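Local atomic coordinates of oligopeptide-binding protein AppA (Bacillus subtilis, PDB entry 1XOC), a protein that binds oligopeptides as the binding component of an ABC-type permease that can replace the OPP system in sporulation and genetic competence. Residues T423-F431 with Y466-I477; Q195-A203 with L214-I222. One frame throughout, in Å; residues are numbered along the deposited sequence.

Interaction 1: T423-F431 with Y466-I477; sequences TFPDQYDIF and YSKEYEQIYQKI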
# COMPACT_ATOMS: atom_id res chain seq x y z
N THR A 423 -0.49 4.06 -8.37
CA THR A 423 0.24 4.39 -9.60
C THR A 423 -0.35 5.60 -10.30
O THR A 423 0.28 6.18 -11.20
CB THR A 423 0.29 3.19 -10.60
OG1 THR A 423 -1.02 2.77 -10.92
CG2 THR A 423 1.02 2.01 -10.01
N PHE A 424 -1.58 5.96 -9.94
CA PHE A 424 -2.21 7.19 -10.39
C PHE A 424 -2.18 8.15 -9.23
O PHE A 424 -2.77 7.91 -8.19
CB PHE A 424 -3.64 6.96 -10.85
CG PHE A 424 -4.30 8.18 -11.38
CD1 PHE A 424 -3.92 8.69 -12.60
CD2 PHE A 424 -5.28 8.84 -10.64
CE1 PHE A 424 -4.53 9.84 -13.12
CE2 PHE A 424 -5.88 10.00 -11.16
CZ PHE A 424 -5.50 10.49 -12.39
N PRO A 425 -1.47 9.26 -9.39
CA PRO A 425 -1.18 10.13 -8.25
C PRO A 425 -2.40 10.98 -7.87
O PRO A 425 -2.78 11.87 -8.61
CB PRO A 425 -0.03 11.00 -8.78
CG PRO A 425 -0.31 11.11 -10.23
CD PRO A 425 -0.85 9.77 -10.63
N ASP A 426 -3.00 10.67 -6.72
CA ASP A 426 -4.15 11.44 -6.19
C ASP A 426 -4.19 11.19 -4.66
O ASP A 426 -4.40 10.04 -4.18
CB ASP A 426 -5.48 11.06 -6.90
CG ASP A 426 -6.71 11.88 -6.38
OD1 ASP A 426 -7.84 11.80 -6.98
OD2 ASP A 426 -6.54 12.64 -5.40
N GLN A 427 -3.97 12.28 -3.92
CA GLN A 427 -3.84 12.30 -2.46
C GLN A 427 -5.18 12.28 -1.74
O GLN A 427 -5.22 12.19 -0.52
CB GLN A 427 -3.12 13.58 -2.03
CG GLN A 427 -1.74 13.78 -2.62
CD GLN A 427 -0.87 12.62 -2.41
OE1 GLN A 427 -0.26 12.09 -3.36
NE2 GLN A 427 -0.81 12.15 -1.17
N TYR A 428 -6.27 12.41 -2.48
CA TYR A 428 -7.62 12.44 -1.93
C TYR A 428 -7.87 11.23 -1.01
O TYR A 428 -8.44 11.37 0.07
CB TYR A 428 -8.62 12.48 -3.07
CG TYR A 428 -10.07 12.47 -2.68
CD1 TYR A 428 -10.82 13.64 -2.61
CD2 TYR A 428 -10.72 11.27 -2.42
CE1 TYR A 428 -12.16 13.61 -2.28
CE2 TYR A 428 -12.06 11.23 -2.09
CZ TYR A 428 -12.77 12.40 -2.01
OH TYR A 428 -14.11 12.34 -1.70
N ASP A 429 -7.46 10.03 -1.45
CA ASP A 429 -7.79 8.80 -0.73
C ASP A 429 -7.22 8.80 0.68
O ASP A 429 -7.80 8.19 1.58
CB ASP A 429 -7.28 7.55 -1.50
CG ASP A 429 -8.08 7.24 -2.75
OD1 ASP A 429 -9.13 7.89 -2.98
OD2 ASP A 429 -7.69 6.30 -3.53
N ILE A 430 -6.09 9.47 0.86
CA ILE A 430 -5.35 9.44 2.12
C ILE A 430 -5.56 10.70 2.98
O ILE A 430 -5.56 10.60 4.20
CB ILE A 430 -3.83 9.22 1.82
CG1 ILE A 430 -3.62 7.81 1.22
CG2 ILE A 430 -3.00 9.40 3.07
CD1 ILE A 430 -2.18 7.57 0.71
N PHE A 431 -5.73 11.85 2.36
CA PHE A 431 -5.75 13.14 3.09
C PHE A 431 -7.04 13.94 3.06
O PHE A 431 -7.20 14.91 3.84
CB PHE A 431 -4.59 14.02 2.64
CG PHE A 431 -3.21 13.45 2.93
CD1 PHE A 431 -2.76 13.29 4.23
CD2 PHE A 431 -2.38 13.05 1.90
CE1 PHE A 431 -1.49 12.75 4.48
CE2 PHE A 431 -1.12 12.50 2.16
CZ PHE A 431 -0.68 12.39 3.46
N TYR A 466 -3.09 19.49 -14.09
CA TYR A 466 -3.23 18.68 -12.88
C TYR A 466 -2.01 18.82 -11.96
O TYR A 466 -2.15 19.11 -10.78
CB TYR A 466 -3.41 17.22 -13.27
CG TYR A 466 -3.75 16.27 -12.14
CD1 TYR A 466 -5.05 16.15 -11.69
CD2 TYR A 466 -2.78 15.46 -11.58
CE1 TYR A 466 -5.38 15.25 -10.67
CE2 TYR A 466 -3.10 14.57 -10.56
CZ TYR A 466 -4.39 14.48 -10.11
OH TYR A 466 -4.74 13.59 -9.12
N SER A 467 -0.82 18.60 -12.51
CA SER A 467 0.41 18.70 -11.75
C SER A 467 0.61 20.12 -11.21
O SER A 467 1.14 20.31 -10.12
CB SER A 467 1.60 18.30 -12.63
OG SER A 467 1.49 16.95 -13.06
N LYS A 468 0.17 21.13 -11.96
CA LYS A 468 0.38 22.51 -11.53
C LYS A 468 -0.49 22.82 -10.32
O LYS A 468 -0.02 23.40 -9.35
CB LYS A 468 0.08 23.48 -12.66
CG LYS A 468 0.55 24.93 -12.42
CD LYS A 468 2.04 25.08 -12.71
CE LYS A 468 2.68 26.25 -11.95
NZ LYS A 468 4.05 25.88 -11.42
N GLU A 469 -1.75 22.41 -10.37
CA GLU A 469 -2.67 22.61 -9.25
C GLU A 469 -2.26 21.76 -8.05
O GLU A 469 -2.49 22.15 -6.89
CB GLU A 469 -4.11 22.30 -9.66
CG GLU A 469 -4.77 23.47 -10.39
CD GLU A 469 -5.23 24.59 -9.45
OE1 GLU A 469 -5.75 24.25 -8.36
OE2 GLU A 469 -5.08 25.78 -9.81
N TYR A 470 -1.65 20.60 -8.30
CA TYR A 470 -1.16 19.76 -7.22
C TYR A 470 0.01 20.37 -6.45
O TYR A 470 0.22 20.01 -5.30
CB TYR A 470 -0.86 18.31 -7.67
CG TYR A 470 -1.84 17.36 -7.05
CD1 TYR A 470 -3.02 17.02 -7.69
CD2 TYR A 470 -1.63 16.86 -5.77
CE1 TYR A 470 -3.96 16.18 -7.08
CE2 TYR A 470 -2.55 16.04 -5.16
CZ TYR A 470 -3.72 15.68 -5.82
OH TYR A 470 -4.66 14.84 -5.21
N GLU A 471 0.75 21.30 -7.04
CA GLU A 471 1.78 22.01 -6.26
C GLU A 471 1.18 22.65 -4.98
O GLU A 471 1.78 22.60 -3.91
CB GLU A 471 2.46 23.08 -7.11
CG GLU A 471 3.35 22.53 -8.21
CD GLU A 471 3.88 23.61 -9.16
OE1 GLU A 471 3.61 24.82 -8.96
OE2 GLU A 471 4.57 23.24 -10.15
N GLN A 472 -0.00 23.24 -5.11
CA GLN A 472 -0.69 23.84 -3.98
C GLN A 472 -1.09 22.82 -2.93
O GLN A 472 -1.06 23.12 -1.75
CB GLN A 472 -1.95 24.57 -4.43
CG GLN A 472 -1.71 25.73 -5.33
CD GLN A 472 -3.00 26.44 -5.67
OE1 GLN A 472 -3.72 26.88 -4.78
NE2 GLN A 472 -3.29 26.54 -6.97
N ILE A 473 -1.51 21.64 -3.36
CA ILE A 473 -1.93 20.59 -2.42
C ILE A 473 -0.71 20.10 -1.63
O ILE A 473 -0.76 19.98 -0.41
CB ILE A 473 -2.62 19.43 -3.17
CG1 ILE A 473 -3.97 19.88 -3.69
CG2 ILE A 473 -2.82 18.24 -2.24
CD1 ILE A 473 -4.58 18.97 -4.79
N TYR A 474 0.38 19.83 -2.33
CA TYR A 474 1.64 19.49 -1.67
C TYR A 474 2.09 20.53 -0.65
O TYR A 474 2.52 20.18 0.44
CB TYR A 474 2.72 19.29 -2.72
CG TYR A 474 2.52 18.10 -3.61
CD1 TYR A 474 2.88 18.16 -4.94
CD2 TYR A 474 2.03 16.89 -3.12
CE1 TYR A 474 2.72 17.07 -5.76
CE2 TYR A 474 1.86 15.80 -3.93
CZ TYR A 474 2.23 15.89 -5.24
OH TYR A 474 2.08 14.84 -6.06
N GLN A 475 2.00 21.81 -1.01
CA GLN A 475 2.32 22.87 -0.05
C GLN A 475 1.51 22.76 1.22
O GLN A 475 2.05 22.90 2.31
CB GLN A 475 2.10 24.26 -0.66
CG GLN A 475 3.17 24.69 -1.63
CD GLN A 475 4.51 25.00 -0.99
OE1 GLN A 475 5.51 25.13 -1.68
NE2 GLN A 475 4.53 25.12 0.34
N LYS A 476 0.20 22.57 1.09
CA LYS A 476 -0.67 22.53 2.26
C LYS A 476 -0.38 21.30 3.12
O LYS A 476 -0.31 21.40 4.34
CB LYS A 476 -2.14 22.57 1.86
CG LYS A 476 -2.55 23.93 1.30
CD LYS A 476 -4.06 24.17 1.37
CE LYS A 476 -4.42 25.59 0.97
NZ LYS A 476 -3.96 26.63 1.94
N ILE A 477 -0.21 20.14 2.50
CA ILE A 477 0.11 18.93 3.26
C ILE A 477 1.46 19.07 3.96
O ILE A 477 1.61 18.75 5.14
CB ILE A 477 0.05 17.67 2.36
CG1 ILE A 477 -1.38 17.47 1.89
CG2 ILE A 477 0.54 16.42 3.12
CD1 ILE A 477 -1.55 16.52 0.76
O HOH W 1 -7.21 15.04 -5.93
O HOH W 2 -7.78 12.72 -9.68

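Interaction 2: Q195-A203 with L214-I222; sequences QGQYIKLEA and LDTVTYKVI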
# COMPACT_ATOMS: atom_id res chain seq x y z
N GLN A 195 -1.91 -21.04 9.09
CA GLN A 195 -1.94 -19.75 9.75
C GLN A 195 -0.61 -19.51 10.50
O GLN A 195 -0.11 -20.38 11.21
CB GLN A 195 -3.15 -19.64 10.69
CG GLN A 195 -3.36 -18.25 11.29
CD GLN A 195 -3.97 -17.25 10.33
OE1 GLN A 195 -4.76 -17.62 9.45
NE2 GLN A 195 -3.61 -15.97 10.50
N GLY A 196 -0.03 -18.34 10.28
CA GLY A 196 1.23 -17.96 10.89
C GLY A 196 2.47 -18.56 10.24
O GLY A 196 3.59 -18.33 10.72
N GLN A 197 2.32 -19.32 9.16
CA GLN A 197 3.45 -20.02 8.58
C GLN A 197 3.58 -19.76 7.09
O GLN A 197 4.64 -19.32 6.65
CB GLN A 197 3.34 -21.51 8.83
CG GLN A 197 3.36 -21.86 10.27
CD GLN A 197 3.63 -23.33 10.49
OE1 GLN A 197 2.90 -24.00 11.21
NE2 GLN A 197 4.66 -23.85 9.82
N TYR A 198 2.55 -20.11 6.33
CA TYR A 198 2.64 -19.94 4.87
C TYR A 198 1.31 -20.05 4.15
O TYR A 198 0.37 -20.62 4.63
CB TYR A 198 3.59 -20.99 4.25
CG TYR A 198 3.11 -22.41 4.45
CD1 TYR A 198 3.58 -23.18 5.49
CD2 TYR A 198 2.18 -22.97 3.58
CE1 TYR A 198 3.13 -24.47 5.66
CE2 TYR A 198 1.73 -24.28 3.74
CZ TYR A 198 2.21 -25.01 4.78
OH TYR A 198 1.75 -26.31 4.95
N ILE A 199 1.30 -19.49 2.95
CA ILE A 199 0.22 -19.67 1.98
C ILE A 199 0.87 -20.33 0.77
O ILE A 199 1.84 -19.80 0.21
CB ILE A 199 -0.37 -18.33 1.56
CG1 ILE A 199 -1.02 -17.66 2.79
CG2 ILE A 199 -1.37 -18.52 0.43
CD1 ILE A 199 -1.33 -16.24 2.64
N LYS A 200 0.32 -21.47 0.35
CA LYS A 200 0.82 -22.20 -0.81
C LYS A 200 -0.18 -22.12 -1.95
O LYS A 200 -1.37 -22.36 -1.76
CB LYS A 200 1.05 -23.67 -0.44
CG LYS A 200 1.85 -24.44 -1.51
CD LYS A 200 2.17 -25.81 -1.00
CE LYS A 200 2.59 -26.78 -2.10
NZ LYS A 200 2.28 -28.19 -1.68
N LEU A 201 0.31 -21.71 -3.12
CA LEU A 201 -0.46 -21.65 -4.35
C LEU A 201 0.17 -22.52 -5.44
O LEU A 201 1.40 -22.71 -5.46
CB LEU A 201 -0.51 -20.22 -4.88
CG LEU A 201 -0.85 -19.07 -3.92
CD1 LEU A 201 -0.84 -17.76 -4.63
CD2 LEU A 201 -2.20 -19.21 -3.27
N GLU A 202 -0.66 -23.03 -6.35
CA GLU A 202 -0.25 -23.97 -7.42
C GLU A 202 -0.58 -23.33 -8.74
O GLU A 202 -1.59 -22.62 -8.86
CB GLU A 202 -1.05 -25.28 -7.35
CG GLU A 202 -0.75 -26.11 -6.16
CD GLU A 202 -1.49 -27.46 -6.16
OE1 GLU A 202 -2.58 -27.53 -6.79
OE2 GLU A 202 -0.99 -28.41 -5.51
N ALA A 203 0.23 -23.61 -9.75
CA ALA A 203 -0.00 -23.09 -11.09
C ALA A 203 -1.36 -23.48 -11.56
O ALA A 203 -1.75 -24.64 -11.45
CB ALA A 203 1.05 -23.60 -12.06
N LEU A 214 6.39 -21.63 -13.34
CA LEU A 214 6.60 -22.13 -11.99
C LEU A 214 5.45 -23.03 -11.58
O LEU A 214 4.30 -22.74 -11.88
CB LEU A 214 6.73 -20.95 -10.97
CG LEU A 214 8.00 -20.11 -11.20
CD1 LEU A 214 7.90 -18.74 -10.50
CD2 LEU A 214 9.22 -20.86 -10.68
N ASP A 215 5.76 -24.15 -10.92
CA ASP A 215 4.76 -25.11 -10.49
C ASP A 215 3.99 -24.63 -9.27
O ASP A 215 2.77 -24.83 -9.19
CB ASP A 215 5.38 -26.46 -10.20
CG ASP A 215 5.94 -27.14 -11.45
OD1 ASP A 215 5.36 -27.01 -12.55
OD2 ASP A 215 6.96 -27.82 -11.31
N THR A 216 4.71 -24.05 -8.31
CA THR A 216 4.13 -23.51 -7.10
C THR A 216 4.79 -22.21 -6.65
O THR A 216 5.94 -21.94 -6.97
CB THR A 216 4.22 -24.51 -5.91
OG1 THR A 216 5.59 -24.69 -5.52
CG2 THR A 216 3.66 -25.85 -6.27
N VAL A 217 4.03 -21.41 -5.93
CA VAL A 217 4.54 -20.25 -5.22
C VAL A 217 4.09 -20.34 -3.77
O VAL A 217 2.91 -20.49 -3.49
CB VAL A 217 4.01 -18.95 -5.82
CG1 VAL A 217 4.48 -17.77 -5.01
CG2 VAL A 217 4.44 -18.81 -7.23
N THR A 218 5.04 -20.24 -2.86
CA THR A 218 4.76 -20.28 -1.45
C THR A 218 5.12 -18.94 -0.83
O THR A 218 6.20 -18.44 -1.03
CB THR A 218 5.59 -21.39 -0.79
OG1 THR A 218 5.24 -22.66 -1.35
CG2 THR A 218 5.26 -21.51 0.67
N TYR A 219 4.19 -18.36 -0.09
CA TYR A 219 4.38 -17.08 0.56
C TYR A 219 4.60 -17.41 2.02
O TYR A 219 3.67 -17.71 2.72
CB TYR A 219 3.12 -16.23 0.39
CG TYR A 219 3.22 -14.73 0.59
CD1 TYR A 219 2.79 -14.13 1.75
CD2 TYR A 219 3.67 -13.91 -0.43
CE1 TYR A 219 2.84 -12.78 1.91
CE2 TYR A 219 3.72 -12.55 -0.27
CZ TYR A 219 3.30 -11.99 0.89
OH TYR A 219 3.34 -10.63 1.07
N LYS A 220 5.85 -17.35 2.44
CA LYS A 220 6.24 -17.85 3.74
C LYS A 220 6.35 -16.71 4.73
O LYS A 220 7.11 -15.79 4.52
CB LYS A 220 7.56 -18.60 3.64
CG LYS A 220 7.93 -19.35 4.91
CD LYS A 220 9.17 -20.18 4.74
CE LYS A 220 9.48 -20.95 6.01
NZ LYS A 220 10.73 -21.71 5.86
N VAL A 221 5.59 -16.79 5.80
CA VAL A 221 5.52 -15.71 6.75
C VAL A 221 6.63 -15.83 7.79
O VAL A 221 6.69 -16.79 8.54
CB VAL A 221 4.16 -15.67 7.45
CG1 VAL A 221 4.08 -14.46 8.33
CG2 VAL A 221 3.05 -15.64 6.44
N ILE A 222 7.50 -14.83 7.81
CA ILE A 222 8.63 -14.81 8.70
C ILE A 222 8.72 -13.42 9.32
O ILE A 222 9.41 -12.56 8.79
CB ILE A 222 9.95 -15.15 7.95
CG1 ILE A 222 9.79 -16.42 7.09
CG2 ILE A 222 11.10 -15.30 8.94
CD1 ILE A 222 10.97 -16.66 6.20
O HOH W 3 6.93 -19.97 8.11

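Interaction 1: T423-F431 with Y466-I477
Tyr466 and Tyr470, one turn apart on the helix, put their hydroxyls against the chain leading into the short helix 428-431. Tyr466 reaches across with CG anti to its backbone N (chi1 -172°), and OH donates to Pro425 O at 2.7 Å, in the carbonyl plane. A water bridges the same hydroxyl to Asp426 OD1, which also pairs with Lys458. Gln427 N donates to Tyr470 OH at 2.9 Å, while CG of Gln427 lies 3.5 Å from CE2 at the edge of that ring. Asp426 OD2 makes a capping bond at the turn leading into the helix, accepting from Tyr428 N at 2.9 Å, 40° above the carboxylate plane; a second water links it to Tyr470 OH. Replacing Tyr470 by a phenylalanine would probably leave Gln427 N without its acceptor and this water with one anchor fewer. Farther along helix 463-480 the contact turns apolar: Ile477 lays CG2 over one face of Phe431, its CD1 3.7 Å from CD2 of the ring, and Ile430 CG2 covers the opposite face. Around this joint, helix 448-457 packs on Tyr470 and Ile473, helix 147-155 touches Phe424, and strand 483-496 meets Ile477 through Phe485 and Phe431 through Tyr483.

Interaction 2: Q195-A203 with L214-I222
An antiparallel strand pair, 198-203 beside 216-221, forms the middle of a four-stranded mixed sheet, with strand 23-28 beyond 216-221 and strand 188-194 beyond 198-203. The directions of the two strands are 173° apart. Ile199 with Tyr219 and Leu201 with Val217 are hydrogen-bonded pairs, each closed by two backbone bonds; Tyr219 N to Ile199 O, 2.8 Å, is nearly straight at 175°. Ala203 N to Asp215 O and Val221 N to Gln197 O extend the ladder at its ends. Gln197 O also takes a water that bridges to Val221 O. Toward strand 188-194, on the other side, Gln197 and Tyr198 form a classic beta bulge.

On the face bearing Tyr198, Lys200 and Glu202, Thr218 sits between two neighbours: its CG2 is 4.0 Å from Tyr198 CB, and its OG1 lies 3.8 Å from Lys200 CG. The Tyr198 ring leads away from the partner strand, and its hydroxyl bonds to Glu192. Thr216 leans CB on Leu201 O at 3.4 Å, and its own hydroxyl bonds to Asp23. On the other face, Ile199 CB and Tyr219 CB meet at 4.2 Å; Leu201, Val217 and Tyr219 pack on helix 43-52. Leu214 O, buried beside Ala203 CB, has no partner in the model.

The chemistry is thus split. One face is buried and largely apolar, packed mainly against helix 43-52, with the Tyr219 hydroxyl satisfied by Asp47; the other carries partly exposed polar and charged side chains. The backbone ladder does the joining, while the side chains tie the pair to its surroundings.

Interaction 2 comes first along the chain and is complete before interaction 1 opens. Their centres are about 37 Å apart, on opposite sides of the chain's centre, and their nearest atoms remain about 17 Å from each other. They share no sheet: 195-203 with 214-222 builds the centre of the four-stranded sheet that includes strand 23-28, whereas 423-431 with 466-477 joins a loop and the short helix 428-431 to helix 463-480, beside strand 483-496 of the large mixed sheet. Segment 423-431 also reaches the bound peptide, through Thr423 and Ile430, which take no part in the contact with the helix. The two contacts thus lie in separate regions of this family 5 solute-binding protein.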